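Local coordinates for effector protein hopAB3 (Pseudomonas syringae pv. maculicola, PDB 3TJY), which is a secreted type III effector that the tomato resistance protein Pto recognises, triggering host immunity, and that promotes bacterial virulence in susceptible plants, at residues Ile10-Gln13 against Leu14-Gly18; Asn23-Thr26 against Met27-Met31; Gln44-Phe47 against Leu48-Pro52. One frame throughout, in Å; residues are numbered along the deposited sequence. Where two conformers were deposited one is given.

Overall arrangement
All three contacts are local, each formed along a single helix of this small helical bundle, the Pto-binding domain of the longer effector. From the N terminus, contact 1 lies at the end of helix 3-16, contact 2 on helix 21-32 and contact 3 at the end of helix 41-50. They follow one another in series. Each joins adjoining segments, so none closes a long loop, and none nests within or crosses another. All three touch one another in space: Leu14 of contact 1 packs on Ile24 of contact 2, Gln13 of contact 1 meets His50 and Gln49 of contact 3, and Ile24 and Phe28 of contact 2 pack on Phe47 of contact 3. Helix 64-77 packs against side chains of all three.

Contact 1: Ile10-Gln13 against Leu14-Gly18; sequences IVQQ and LVEAG
Ile10 and Leu14 lie side by side on the inner face of helix 3-16, pointing the same way, with Ile10 CG2 4.0 Å from Leu14 CD1. Leu14 sets its CG beside the backbone N (chi1 -73°), which lays the branch against the carbonyl of the preceding turn, Leu14 CG to Ile10 O being 3.3 Å. That oxygen takes its hydrogen bond from Leu14 N. From here Leu14 reaches Ile24 of helix 21-32, while Ile10 packs on His50 and Phe51. Val11 and Val15 form a looser apolar pair one step round the helix, and both touch Leu21.

On the outer side, the extended chains of Gln12 and Glu16 slant across each other, the amide and carboxylate planes turned 74° apart. Glu16 OE1 comes against the aliphatic part of Gln12, 3.4 Å from its CG, so the pair meets without a hydrogen bond. Arg9 meets both oxygens: its NH2 is hydrogen-bonded to Gln12 OE1 and makes a long, weak ion pair with Glu16 OE1. Gln13 points its amide to helix 41-50, where OE1 accepts from His50 NE2 and NE2 donates to Gln49 OE1. With both ends engaged, the orientation of the amide is well defined. Gln13 O is gripped separately, by Ala17 N at 2.9 Å and by a water that lies 2.7 Å from Gln13 O and 3.1 Å from Glu16 OE2; this water ties the carboxylate back to the helix end.

Beyond Ala17, Gly18 leaves the helical conformation with a positive phi of 88°, which goes with two hydrogen bonds back into the last turn, Gly18 N to Val15 O at 2.9 Å being one of them. This is a Schellman motif, the C-terminal cap that ends helix 3-16 before the chain turns towards helix 21-32.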
# COMPACT_ATOMS: atom_id res chain seq x y z
N ILE A 10 5.51 -5.39 -1.30
CA ILE A 10 4.99 -4.05 -1.58
C ILE A 10 5.89 -3.01 -0.91
O ILE A 10 6.31 -2.04 -1.54
CB ILE A 10 3.52 -3.89 -1.12
CG1 ILE A 10 2.61 -4.82 -1.92
CG2 ILE A 10 3.04 -2.46 -1.33
CD1 ILE A 10 1.15 -4.91 -1.34
N VAL A 11 6.18 -3.20 0.37
CA VAL A 11 7.03 -2.26 1.08
C VAL A 11 8.41 -2.18 0.41
O VAL A 11 8.92 -1.09 0.20
CB VAL A 11 7.13 -2.61 2.57
CG1 VAL A 11 8.19 -1.75 3.28
CG2 VAL A 11 5.75 -2.44 3.22
N GLN A 12 8.99 -3.33 0.10
CA GLN A 12 10.27 -3.38 -0.61
C GLN A 12 10.25 -2.58 -1.90
O GLN A 12 11.18 -1.83 -2.20
CB GLN A 12 10.61 -4.84 -0.97
CG GLN A 12 11.81 -5.01 -1.89
CD GLN A 12 12.02 -6.47 -2.29
OE1 GLN A 12 11.06 -7.22 -2.50
NE2 GLN A 12 13.29 -6.88 -2.39
N GLN A 13 9.21 -2.81 -2.70
CA GLN A 13 9.10 -2.12 -3.98
C GLN A 13 8.88 -0.62 -3.80
O GLN A 13 9.37 0.18 -4.61
CB GLN A 13 7.97 -2.73 -4.79
CG GLN A 13 8.27 -4.12 -5.32
CD GLN A 13 7.11 -4.65 -6.12
OE1 GLN A 13 5.99 -4.67 -5.64
NE2 GLN A 13 7.37 -5.04 -7.36
N LEU A 14 8.12 -0.23 -2.77
CA LEU A 14 7.95 1.21 -2.48
C LEU A 14 9.28 1.87 -2.13
O LEU A 14 9.60 2.95 -2.64
CB LEU A 14 6.95 1.41 -1.32
CG LEU A 14 5.49 1.16 -1.71
CD1 LEU A 14 4.60 1.10 -0.47
CD2 LEU A 14 5.00 2.20 -2.70
N VAL A 15 10.07 1.22 -1.28
CA VAL A 15 11.39 1.75 -0.94
C VAL A 15 12.25 1.87 -2.21
O VAL A 15 12.90 2.90 -2.43
CB VAL A 15 12.11 0.89 0.12
CG1 VAL A 15 13.47 1.48 0.40
CG2 VAL A 15 11.29 0.83 1.41
N GLU A 16 12.24 0.83 -3.03
CA GLU A 16 13.00 0.83 -4.30
C GLU A 16 12.59 2.04 -5.13
O GLU A 16 13.40 2.63 -5.84
CB GLU A 16 12.68 -0.40 -5.16
CG GLU A 16 13.03 -1.78 -4.63
CD GLU A 16 12.46 -2.89 -5.55
OE1 GLU A 16 12.36 -4.05 -5.11
OE2 GLU A 16 12.11 -2.59 -6.72
N ALA A 17 11.30 2.36 -5.08
CA ALA A 17 10.73 3.45 -5.88
C ALA A 17 10.95 4.82 -5.25
O ALA A 17 10.54 5.83 -5.81
CB ALA A 17 9.24 3.22 -6.09
N GLY A 18 11.58 4.86 -4.07
CA GLY A 18 11.92 6.12 -3.43
C GLY A 18 10.85 6.71 -2.52
O GLY A 18 10.93 7.89 -2.13
O HOH W 1 9.79 -0.53 -7.23

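Contact 2: Asn23-Thr26 against Met27-Met31; sequences NIRT and MFRNM. With SO4 (sulfate ion), chain B; SO4 (sulfate ion), chain D.
Four regular i-to-i+4 bonds join Asn23-Thr26 to Met27-Met31: Met27 N to Asn23 O, Phe28 N to Ile24 O, Arg29 N to Arg25 O and Asn30 N to Thr26 O. All are close to straight, and the helix runs through both segments unbroken. Met27 and Met31 are selenomethionines. Asn23 crosses the chain of Met27 at a slant, its ND2 3.6 Å from Met27 CG. Thr26 and Asn30 run side by side on the outer face, with Thr26 CG2 4.0 Å from Asn30 ND2.

This is an amphipathic helix of an all-helical bundle. Ile24 and Phe28 turn inwards, Ile24 onto Leu73 and Phe28 onto Leu69, while Arg25 and Arg29 reach outwards from neighbouring turns to collect anions that probably come from the crystallisation liquor.

The two guanidinium groups are set at 70° to each other, and the sulfate of chain B lies at the edge of both. Its O2 takes three hydrogen bonds, at 2.8 Å from Arg25 NE, 3.1 Å from Arg25 NH2 and 2.9 Å from Arg29 NH2, and its O3 is 2.7 Å from Arg29 NE. Shared by both groups, the anion probably lets Arg25 NE and Arg29 NH2 sit 3.5 Å apart. Arg25 keeps an extended chain, whereas Arg29 bends at chi3 (-59°), which turns its guanidinium back so that Arg25 O sits over one face. A second sulfate, chain D, meets the NH1/NH2 edge of Arg25, where NH2 donates almost straight to its O1; Arg25 NH1 also forms a salt bridge with Asp77 of helix 64-77. Water 2, in the plane of the Arg29 guanidinium, accepts from NH1 at 3.0 Å and is hydrogen-bonded to Thr26 OG1, which is bonded as well to Ala22 O.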
# COMPACT_ATOMS: atom_id res chain seq x y z
N ASN A 23 4.87 8.60 4.86
CA ASN A 23 3.85 9.22 4.02
C ASN A 23 2.91 8.19 3.41
O ASN A 23 1.69 8.38 3.39
CB ASN A 23 4.52 10.07 2.92
CG ASN A 23 3.54 10.51 1.83
OD1 ASN A 23 3.67 10.14 0.66
ND2 ASN A 23 2.56 11.32 2.21
N ILE A 24 3.47 7.09 2.91
CA ILE A 24 2.64 6.04 2.35
C ILE A 24 1.71 5.49 3.43
O ILE A 24 0.54 5.24 3.18
CB ILE A 24 3.47 4.89 1.75
CG1 ILE A 24 4.33 5.39 0.59
CG2 ILE A 24 2.54 3.80 1.24
CD1 ILE A 24 3.52 6.04 -0.57
N ARG A 25 2.23 5.34 4.65
CA ARG A 25 1.41 4.85 5.76
C ARG A 25 0.17 5.72 5.96
O ARG A 25 -0.95 5.23 6.09
CB ARG A 25 2.22 4.76 7.05
CG ARG A 25 1.44 4.19 8.22
CD ARG A 25 2.29 4.12 9.48
NE ARG A 25 1.49 3.74 10.64
CZ ARG A 25 1.87 3.92 11.90
NH1 ARG A 25 3.05 4.48 12.17
NH2 ARG A 25 1.06 3.57 12.88
N THR A 26 0.37 7.04 5.98
CA THR A 26 -0.72 7.98 6.17
C THR A 26 -1.71 7.92 5.00
O THR A 26 -2.92 7.85 5.20
CB THR A 26 -0.16 9.40 6.33
OG1 THR A 26 0.66 9.44 7.51
CG2 THR A 26 -1.28 10.44 6.47
N MSE A 27 -1.16 7.96 3.78
CA MSE A 27 -1.95 7.88 2.55
C MSE A 27 -2.84 6.65 2.55
O MSE A 27 -4.04 6.73 2.27
CB MSE A 27 -1.03 7.81 1.33
CG MSE A 27 0.01 8.90 1.24
SE MSE A 27 -0.20 9.91 -0.40
CE MSE A 27 -1.93 10.70 0.07
N PHE A 28 -2.23 5.50 2.86
CA PHE A 28 -2.91 4.21 2.79
C PHE A 28 -4.02 4.15 3.82
O PHE A 28 -5.09 3.62 3.54
CB PHE A 28 -1.94 3.06 2.97
CG PHE A 28 -2.54 1.71 2.68
CD1 PHE A 28 -3.04 1.43 1.43
CD2 PHE A 28 -2.60 0.74 3.67
CE1 PHE A 28 -3.58 0.17 1.14
CE2 PHE A 28 -3.14 -0.51 3.40
CZ PHE A 28 -3.63 -0.80 2.13
N ARG A 29 -3.78 4.69 5.01
CA ARG A 29 -4.84 4.79 6.02
C ARG A 29 -6.04 5.54 5.45
O ARG A 29 -7.19 5.11 5.57
CB ARG A 29 -4.34 5.49 7.28
CG ARG A 29 -5.35 5.51 8.41
CD ARG A 29 -4.82 6.32 9.60
NE ARG A 29 -3.57 5.75 10.07
CZ ARG A 29 -2.41 6.39 10.09
NH1 ARG A 29 -2.33 7.66 9.71
NH2 ARG A 29 -1.33 5.77 10.54
N ASN A 30 -5.77 6.68 4.82
CA ASN A 30 -6.81 7.49 4.20
C ASN A 30 -7.49 6.77 3.03
O ASN A 30 -8.70 6.92 2.83
CB ASN A 30 -6.23 8.81 3.72
CG ASN A 30 -5.77 9.69 4.86
OD1 ASN A 30 -6.28 9.59 5.98
ND2 ASN A 30 -4.81 10.56 4.58
N MSE A 31 -6.71 6.01 2.27
CA MSE A 31 -7.25 5.22 1.16
C MSE A 31 -8.29 4.23 1.68
O MSE A 31 -9.37 4.08 1.11
CB MSE A 31 -6.14 4.47 0.43
CG MSE A 31 -6.62 3.50 -0.64
SE MSE A 31 -7.28 4.41 -2.25
CE MSE A 31 -8.03 2.86 -3.15
S SO4 B . -2.30 2.47 11.67
O1 SO4 B . -2.78 1.17 11.23
O2 SO4 B . -1.15 2.87 10.88
O3 SO4 B . -3.38 3.43 11.49
O4 SO4 B . -1.92 2.38 13.08
S SO4 D . 2.85 5.05 15.68
O1 SO4 D . 1.95 3.90 15.80
O2 SO4 D . 4.14 4.62 15.14
O3 SO4 D . 2.25 6.04 14.78
O4 SO4 D . 3.05 5.67 16.99
O HOH W 2 -0.51 10.07 9.98

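Contact 3: Gln44-Phe47 against Leu48-Pro52; sequences QNVF and LQHFP
The rings of Phe47 and Phe51, one helical turn apart, lie side by side and point the same way. Their planes are within 27° of parallel, but they are slid so far past each other, with centroids 6.0 Å apart, that they barely overlap, and the touch is between Phe47 CD1 and Phe51 CD2 at 3.8 Å. Phe47 O sits at the edge of the Phe51 ring, near its plane. The imidazole of His50 likewise receives a carbonyl at its edge, Val46 O lying 3.1 Å from His50 CD2. His50 has CG beside its backbone N (chi1 -58°), which brings the ring back along the helix to that oxygen.

Phe47 O is gripped twice, by Phe51 N at 2.7 Å and by His50 N at 3.0 Å. The first donor lies close to the line of the carbonyl, the second well above its plane. Gln49 N splits itself between weak bonds to Asn45 O and Val46 O, so i-to-i+3 bonds appear beside the i-to-i+4 ones in this last turn. On the side facing helix 54-57, the extended chain of Gln44 slants across Leu48, its CG 3.7 Å from Leu48 CD1.

The segment is the last part of helix 41-50 and the turn leading to helix 54-57. Phe47 touches Leu69 of helix 64-77 and Met54 of helix 54-57, as well as Met37 and Leu39, and Phe51 leans on Leu65 and Ile59. His50 NE2 is held by Gln13 of helix 3-16, ND1 has a weak hydrogen bond with Arg6 NE, and Val46 packs on Leu14 of helix 3-16.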
# COMPACT_ATOMS: atom_id res chain seq x y z
N GLN A 44 2.37 4.74 -7.68
CA GLN A 44 1.13 4.19 -8.25
C GLN A 44 1.38 2.84 -8.91
O GLN A 44 0.62 1.89 -8.72
CB GLN A 44 0.53 5.12 -9.30
CG GLN A 44 -0.57 4.44 -10.14
CD GLN A 44 -1.08 5.31 -11.27
OE1 GLN A 44 -0.58 5.25 -12.41
NE2 GLN A 44 -2.08 6.14 -10.97
N ASN A 45 2.45 2.74 -9.69
CA ASN A 45 2.71 1.48 -10.38
C ASN A 45 2.96 0.32 -9.41
O ASN A 45 2.55 -0.82 -9.68
CB ASN A 45 3.84 1.63 -11.40
CG ASN A 45 3.39 2.39 -12.65
OD1 ASN A 45 2.26 2.86 -12.72
ND2 ASN A 45 4.29 2.51 -13.62
N VAL A 46 3.59 0.59 -8.27
CA VAL A 46 3.71 -0.46 -7.25
C VAL A 46 2.35 -0.91 -6.76
O VAL A 46 2.07 -2.10 -6.69
CB VAL A 46 4.54 -0.00 -6.03
CG1 VAL A 46 4.50 -1.08 -4.93
CG2 VAL A 46 5.98 0.28 -6.46
N PHE A 47 1.50 0.05 -6.40
CA PHE A 47 0.18 -0.29 -5.91
C PHE A 47 -0.64 -1.06 -6.94
O PHE A 47 -1.33 -2.02 -6.59
CB PHE A 47 -0.56 0.97 -5.42
CG PHE A 47 -0.27 1.28 -3.98
CD1 PHE A 47 -1.02 0.68 -2.98
CD2 PHE A 47 0.76 2.12 -3.63
CE1 PHE A 47 -0.75 0.91 -1.65
CE2 PHE A 47 1.04 2.38 -2.28
CZ PHE A 47 0.29 1.76 -1.30
N LEU A 48 -0.53 -0.67 -8.21
CA LEU A 48 -1.29 -1.35 -9.27
C LEU A 48 -0.86 -2.79 -9.46
O LEU A 48 -1.62 -3.61 -9.97
CB LEU A 48 -1.20 -0.60 -10.60
CG LEU A 48 -1.93 0.75 -10.70
CD1 LEU A 48 -1.67 1.43 -12.04
CD2 LEU A 48 -3.45 0.58 -10.46
N GLN A 49 0.38 -3.11 -9.10
CA GLN A 49 0.85 -4.49 -9.24
C GLN A 49 0.17 -5.40 -8.23
O GLN A 49 0.15 -6.62 -8.41
CB GLN A 49 2.36 -4.60 -9.02
CG GLN A 49 3.21 -3.91 -10.05
CD GLN A 49 4.70 -4.06 -9.77
OE1 GLN A 49 5.20 -5.16 -9.58
NE2 GLN A 49 5.42 -2.93 -9.76
N HIS A 50 -0.38 -4.81 -7.17
CA HIS A 50 -0.91 -5.59 -6.05
C HIS A 50 -2.38 -5.36 -5.73
O HIS A 50 -3.04 -6.21 -5.13
CB HIS A 50 -0.07 -5.35 -4.80
CG HIS A 50 1.36 -5.69 -4.99
ND1 HIS A 50 1.85 -6.97 -4.83
CD2 HIS A 50 2.42 -4.93 -5.36
CE1 HIS A 50 3.14 -6.98 -5.09
NE2 HIS A 50 3.52 -5.75 -5.40
N PHE A 51 -2.88 -4.19 -6.12
CA PHE A 51 -4.30 -3.87 -5.97
C PHE A 51 -4.82 -3.43 -7.32
O PHE A 51 -5.02 -2.24 -7.56
CB PHE A 51 -4.49 -2.75 -4.94
CG PHE A 51 -3.94 -3.07 -3.57
CD1 PHE A 51 -4.73 -3.72 -2.64
CD2 PHE A 51 -2.64 -2.71 -3.23
CE1 PHE A 51 -4.24 -4.02 -1.36
CE2 PHE A 51 -2.13 -3.01 -1.95
CZ PHE A 51 -2.94 -3.67 -1.03
N PRO A 52 -5.04 -4.38 -8.24
CA PRO A 52 -5.31 -4.03 -9.63
C PRO A 52 -6.54 -3.15 -9.84
O PRO A 52 -6.56 -2.39 -10.79
CB PRO A 52 -5.54 -5.39 -10.29
CG PRO A 52 -5.77 -6.37 -9.14
CD PRO A 52 -4.98 -5.84 -8.02